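Local atomic coordinates of nucleoside diphosphate kinase (Pyrobaculum aerophilum, PDB entry 1XQI), a protein that probably transfers the gamma phosphate of ATP to nucleoside diphosphates by a ping-pong mechanism, making the nucleoside triphosphates other than ATP. Residues K17-L22 with V119-G124; S37-A42 with E129-L134. The protein carries 6 engineered substitutions. One frame throughout, in Å; residues are numbered along the deposited sequence.

Overall arrangement
Interactions 1 and 2 form two successive layers of the ferredoxin-like alpha/beta sandwich. Interaction 1 joins the two middle strands of the antiparallel sheet and is largely buried; interaction 2 joins helices 32-42 and 127-135, which lie together on one face of that sheet, and is only partly buried. Backbone hydrogen bonds fix the strands, whereas the helices meet through a few apolar side chains and a water that links Arg38 to Leu134. The layers touch directly, Phe39 and Val131 of the helices packing on Thr18, Leu20 and Leu122 of the strands. Strand 117-123 leads into helix 127-135, so the same run of chain serves both contacts.

Interaction 1 (K17-L22 with V119-G124); sequences KTLLIL and VMVLKG
On one face of the strand pair, Leu19 reaches across to Val119 and Val121, and its CD2 methyl settles between the two valines. CD2 lies 3.4 Å from Val119 CG1, a tight approach, and 3.9 Å from Val121 CG2. CG of Leu19 stands anti to the backbone N (chi1 -171°), and the branch that follows brings CD2 over the neighbouring strand. Further along this face the aliphatic chain of Lys17 slants over Val121, its CD 3.7 Å from Val121 CG1, and its CG also meets CB of Lys123. The two lysine ammonium groups stay apart, and that of Lys123 forms a salt bridge with Glu195.

The other face carries Thr18, Leu20, Met120 and Leu122. Leu20 and Met120, a selenomethionine, rise together from the sheet, with Leu20 CD2 3.9 Å from the selenium of Met120. Leu122 directs CD1 at CB of Leu20, while the CG2 methyl of Thr18 rests beside Leu122 CB.

Between the two faces the backbones run antiparallel in register. Thr18 with Leu122 and Leu20 with Met120 are the hydrogen-bonded pairs, each closed by two N-H to O=C bonds. The bond from Leu20 N to Met120 O is nearly straight, 172° at the hydrogen; that from Thr18 N to Leu122 O, though only 2.7 Å long, is bent to 141°.

Strands 171-173 and 45-52 extend the sheet on the outer sides of 17-22 and 117-123 respectively. Helix 177-187 covers the face bearing Leu19, Ile21 and Val119, and Ile21 lies close to His172, the probable phosphohistidine. Helices 32-42 and 127-135 cover the face bearing Leu20 and Leu122.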
# COMPACT_ATOMS: atom_id res chain seq x y z
N LYS A 17 5.71 9.26 14.69
CA LYS A 17 4.97 8.59 13.63
C LYS A 17 3.77 9.43 13.33
O LYS A 17 3.31 10.20 14.19
CB LYS A 17 4.43 7.26 14.13
CG LYS A 17 5.37 6.14 14.01
CD LYS A 17 4.74 4.84 14.45
CE LYS A 17 5.36 4.34 15.72
NZ LYS A 17 4.62 4.88 16.86
N THR A 18 3.18 9.27 12.17
CA THR A 18 1.95 9.99 11.89
C THR A 18 1.06 9.17 10.99
O THR A 18 1.53 8.25 10.33
CB THR A 18 2.23 11.40 11.29
OG1 THR A 18 1.01 12.16 11.24
CG2 THR A 18 2.89 11.27 9.88
N LEU A 19 -0.23 9.48 10.96
CA LEU A 19 -1.16 8.73 10.15
C LEU A 19 -1.56 9.58 8.96
O LEU A 19 -1.99 10.76 9.10
CB LEU A 19 -2.40 8.40 11.01
CG LEU A 19 -3.53 7.45 10.57
CD1 LEU A 19 -4.35 8.02 9.46
CD2 LEU A 19 -2.97 6.09 10.20
N LEU A 20 -1.44 8.98 7.78
CA LEU A 20 -1.89 9.60 6.55
C LEU A 20 -2.93 8.71 5.86
O LEU A 20 -2.74 7.51 5.75
CB LEU A 20 -0.69 9.89 5.62
CG LEU A 20 -1.17 10.63 4.37
CD1 LEU A 20 -0.91 12.17 4.35
CD2 LEU A 20 -0.64 9.91 3.16
N ILE A 21 -4.02 9.31 5.38
CA ILE A 21 -5.07 8.58 4.62
C ILE A 21 -5.19 9.16 3.23
O ILE A 21 -5.43 10.36 3.08
CB ILE A 21 -6.46 8.73 5.26
CG1 ILE A 21 -6.38 8.37 6.76
CG2 ILE A 21 -7.50 7.87 4.48
CD1 ILE A 21 -7.68 8.48 7.51
N LEU A 22 -5.00 8.33 2.20
CA LEU A 22 -5.37 8.74 0.86
C LEU A 22 -6.87 8.47 0.76
O LEU A 22 -7.31 7.35 1.00
CB LEU A 22 -4.56 8.02 -0.23
CG LEU A 22 -3.08 8.44 -0.38
CD1 LEU A 22 -2.74 9.77 0.27
CD2 LEU A 22 -2.11 7.40 0.17
N VAL A 119 -4.58 3.73 4.00
CA VAL A 119 -4.10 4.26 5.26
C VAL A 119 -2.63 3.89 5.42
O VAL A 119 -2.23 2.74 5.16
CB VAL A 119 -4.89 3.65 6.45
CG1 VAL A 119 -4.61 4.44 7.74
CG2 VAL A 119 -6.40 3.71 6.17
N MSE A 120 -1.81 4.84 5.84
CA MSE A 120 -0.38 4.53 6.06
C MSE A 120 0.09 5.23 7.32
O MSE A 120 -0.47 6.24 7.77
CB MSE A 120 0.53 4.88 4.81
CG MSE A 120 0.63 6.37 4.44
SE MSE A 120 1.51 6.65 2.88
CE MSE A 120 0.20 6.04 1.90
N VAL A 121 1.14 4.65 7.89
CA VAL A 121 1.81 5.30 9.03
C VAL A 121 3.20 5.62 8.56
O VAL A 121 3.88 4.77 7.95
CB VAL A 121 1.81 4.40 10.25
CG1 VAL A 121 2.61 5.04 11.41
CG2 VAL A 121 0.37 4.16 10.69
N LEU A 122 3.61 6.85 8.79
CA LEU A 122 4.89 7.35 8.34
C LEU A 122 5.66 7.71 9.60
O LEU A 122 5.11 8.40 10.49
CB LEU A 122 4.73 8.60 7.46
CG LEU A 122 4.14 8.32 6.07
CD1 LEU A 122 3.43 9.57 5.58
CD2 LEU A 122 5.26 7.91 5.15
N LYS A 123 6.89 7.21 9.67
CA LYS A 123 7.82 7.37 10.77
C LYS A 123 9.05 8.19 10.31
O LYS A 123 9.67 7.94 9.24
CB LYS A 123 8.28 5.96 11.25
CG LYS A 123 9.15 5.93 12.54
CD LYS A 123 9.88 4.59 12.66
CE LYS A 123 10.65 4.41 14.00
NZ LYS A 123 9.78 3.66 14.97
N GLY A 124 9.39 9.19 11.10
CA GLY A 124 10.64 9.87 10.90
C GLY A 124 10.68 11.05 11.83
O GLY A 124 9.65 11.42 12.45

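Interaction 2 (S37-A42 with E129-L134); sequences SRFKKA and EIVRKL. Engineered in segment 37-42: Lys40 (natural residue Glu).
With chi1 at -62°, Phe39 holds its ring beside the backbone N and anti to the carbonyl carbon, which turns the CD2-CE2 side of the ring to Leu134 of the facing helix. Leu134, whose chi1 of -96° departs from a staggered value, brings its CD2 methyl to the ring edge, near the ring plane, 3.7 Å from Phe39 CD2. The ring and the leucine branch pass alongside, running opposite ways. The same methyl is 4.1 Å from Ala42 CB, so one leucine branch touches both Phe39 and Ala42. Val131 approaches the ring obliquely, its CG2 4.3 Å from Phe39 CE2.

The helix segments cross at 131° with their axes 11.3 Å apart, a wide spacing bridged by these side chains. Below, Phe39 and Val131 also rest on Leu20 and Leu122 of the sheet.

Arg38 NH2 donates to a water at 2.9 Å, and this water in turn donates to Leu134 O over a longer 3.3 Å. NH2 also forms a salt bridge with Asp151 in helix 148-152. Arg132, on the same helix as Val131 and Leu134, probably binds ATP, as in related kinases. The direct side-chain contact between the helices is thus apolar, made of a few van der Waals approaches, while the polar link runs through the water and Arg38 is paired with Asp151 beside it.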
# COMPACT_ATOMS: atom_id res chain seq x y z
N SER A 37 5.78 8.27 -3.25
CA SER A 37 7.10 8.74 -3.66
C SER A 37 7.61 10.02 -2.93
O SER A 37 8.79 10.13 -2.58
CB SER A 37 7.19 8.87 -5.18
OG SER A 37 8.25 9.74 -5.52
N ARG A 38 6.74 10.99 -2.68
CA ARG A 38 7.17 12.22 -1.99
C ARG A 38 7.65 11.91 -0.58
O ARG A 38 8.61 12.55 -0.11
CB ARG A 38 6.07 13.26 -1.97
CG ARG A 38 5.21 13.20 -3.18
CD ARG A 38 5.52 14.22 -4.27
NE ARG A 38 4.97 15.51 -3.86
CZ ARG A 38 4.50 16.47 -4.67
NH1 ARG A 38 4.48 16.35 -6.01
NH2 ARG A 38 4.06 17.57 -4.08
N PHE A 39 7.04 10.93 0.09
CA PHE A 39 7.40 10.68 1.47
C PHE A 39 8.71 9.89 1.53
O PHE A 39 9.60 10.19 2.32
CB PHE A 39 6.26 9.97 2.22
CG PHE A 39 4.97 10.79 2.29
CD1 PHE A 39 3.74 10.21 1.97
CD2 PHE A 39 4.98 12.14 2.69
CE1 PHE A 39 2.53 10.96 2.07
CE2 PHE A 39 3.78 12.91 2.78
CZ PHE A 39 2.56 12.32 2.48
N LYS A 40 8.85 8.90 0.66
CA LYS A 40 10.07 8.12 0.53
C LYS A 40 11.24 9.06 0.22
O LYS A 40 12.32 8.93 0.80
CB LYS A 40 9.94 7.09 -0.60
CG LYS A 40 11.31 6.55 -1.08
CD LYS A 40 11.20 5.61 -2.25
CE LYS A 40 11.30 6.30 -3.59
NZ LYS A 40 11.05 5.29 -4.70
N LYS A 41 11.02 10.03 -0.67
CA LYS A 41 12.10 10.91 -1.02
C LYS A 41 12.54 11.80 0.10
O LYS A 41 13.69 12.18 0.14
CB LYS A 41 11.81 11.70 -2.29
CG LYS A 41 12.11 10.86 -3.45
CD LYS A 41 11.39 11.32 -4.70
CE LYS A 41 11.86 10.41 -5.88
NZ LYS A 41 11.19 10.84 -7.11
N ALA A 42 11.66 12.08 1.05
CA ALA A 42 11.99 13.00 2.14
C ALA A 42 12.77 12.28 3.23
O ALA A 42 13.39 12.92 4.08
CB ALA A 42 10.71 13.63 2.71
N GLU A 129 4.61 17.36 11.66
CA GLU A 129 4.80 18.63 10.96
C GLU A 129 5.28 18.42 9.50
O GLU A 129 4.80 19.13 8.59
CB GLU A 129 5.84 19.51 11.62
CG GLU A 129 5.74 19.70 13.07
CD GLU A 129 7.14 19.98 13.66
OE1 GLU A 129 7.45 19.36 14.73
OE2 GLU A 129 7.93 20.78 13.03
N ILE A 130 6.26 17.52 9.32
CA ILE A 130 6.87 17.23 8.02
C ILE A 130 5.77 16.92 6.98
O ILE A 130 5.63 17.65 5.97
CB ILE A 130 7.91 16.05 8.07
CG1 ILE A 130 9.20 16.45 8.78
CG2 ILE A 130 8.19 15.52 6.65
CD1 ILE A 130 9.72 17.79 8.38
N VAL A 131 5.00 15.88 7.28
CA VAL A 131 3.80 15.48 6.54
C VAL A 131 2.75 16.59 6.40
O VAL A 131 2.20 16.81 5.32
CB VAL A 131 3.19 14.17 7.14
CG1 VAL A 131 1.88 13.82 6.49
CG2 VAL A 131 4.22 12.99 7.01
N ARG A 132 2.44 17.31 7.47
CA ARG A 132 1.65 18.51 7.30
C ARG A 132 2.26 19.54 6.34
O ARG A 132 1.55 20.12 5.51
CB ARG A 132 1.34 19.14 8.64
CG ARG A 132 0.19 18.50 9.35
CD ARG A 132 0.14 19.05 10.77
NE ARG A 132 -1.15 19.67 11.00
CZ ARG A 132 -1.32 20.98 11.16
NH1 ARG A 132 -0.28 21.81 11.11
NH2 ARG A 132 -2.54 21.44 11.36
N LYS A 133 3.58 19.74 6.42
CA LYS A 133 4.26 20.65 5.51
C LYS A 133 4.16 20.16 4.05
O LYS A 133 3.78 20.93 3.15
CB LYS A 133 5.72 20.90 5.92
CG LYS A 133 6.40 22.11 5.23
CD LYS A 133 7.95 22.06 5.33
CE LYS A 133 8.47 20.61 4.98
NZ LYS A 133 9.94 20.50 4.98
N LEU A 134 4.49 18.88 3.83
CA LEU A 134 4.48 18.32 2.49
C LEU A 134 3.09 18.34 1.81
O LEU A 134 3.01 18.45 0.58
CB LEU A 134 5.03 16.90 2.52
CG LEU A 134 6.50 16.66 2.19
CD1 LEU A 134 7.36 17.74 2.76
CD2 LEU A 134 6.99 15.28 2.68
O HOH W 1 5.17 17.13 -1.49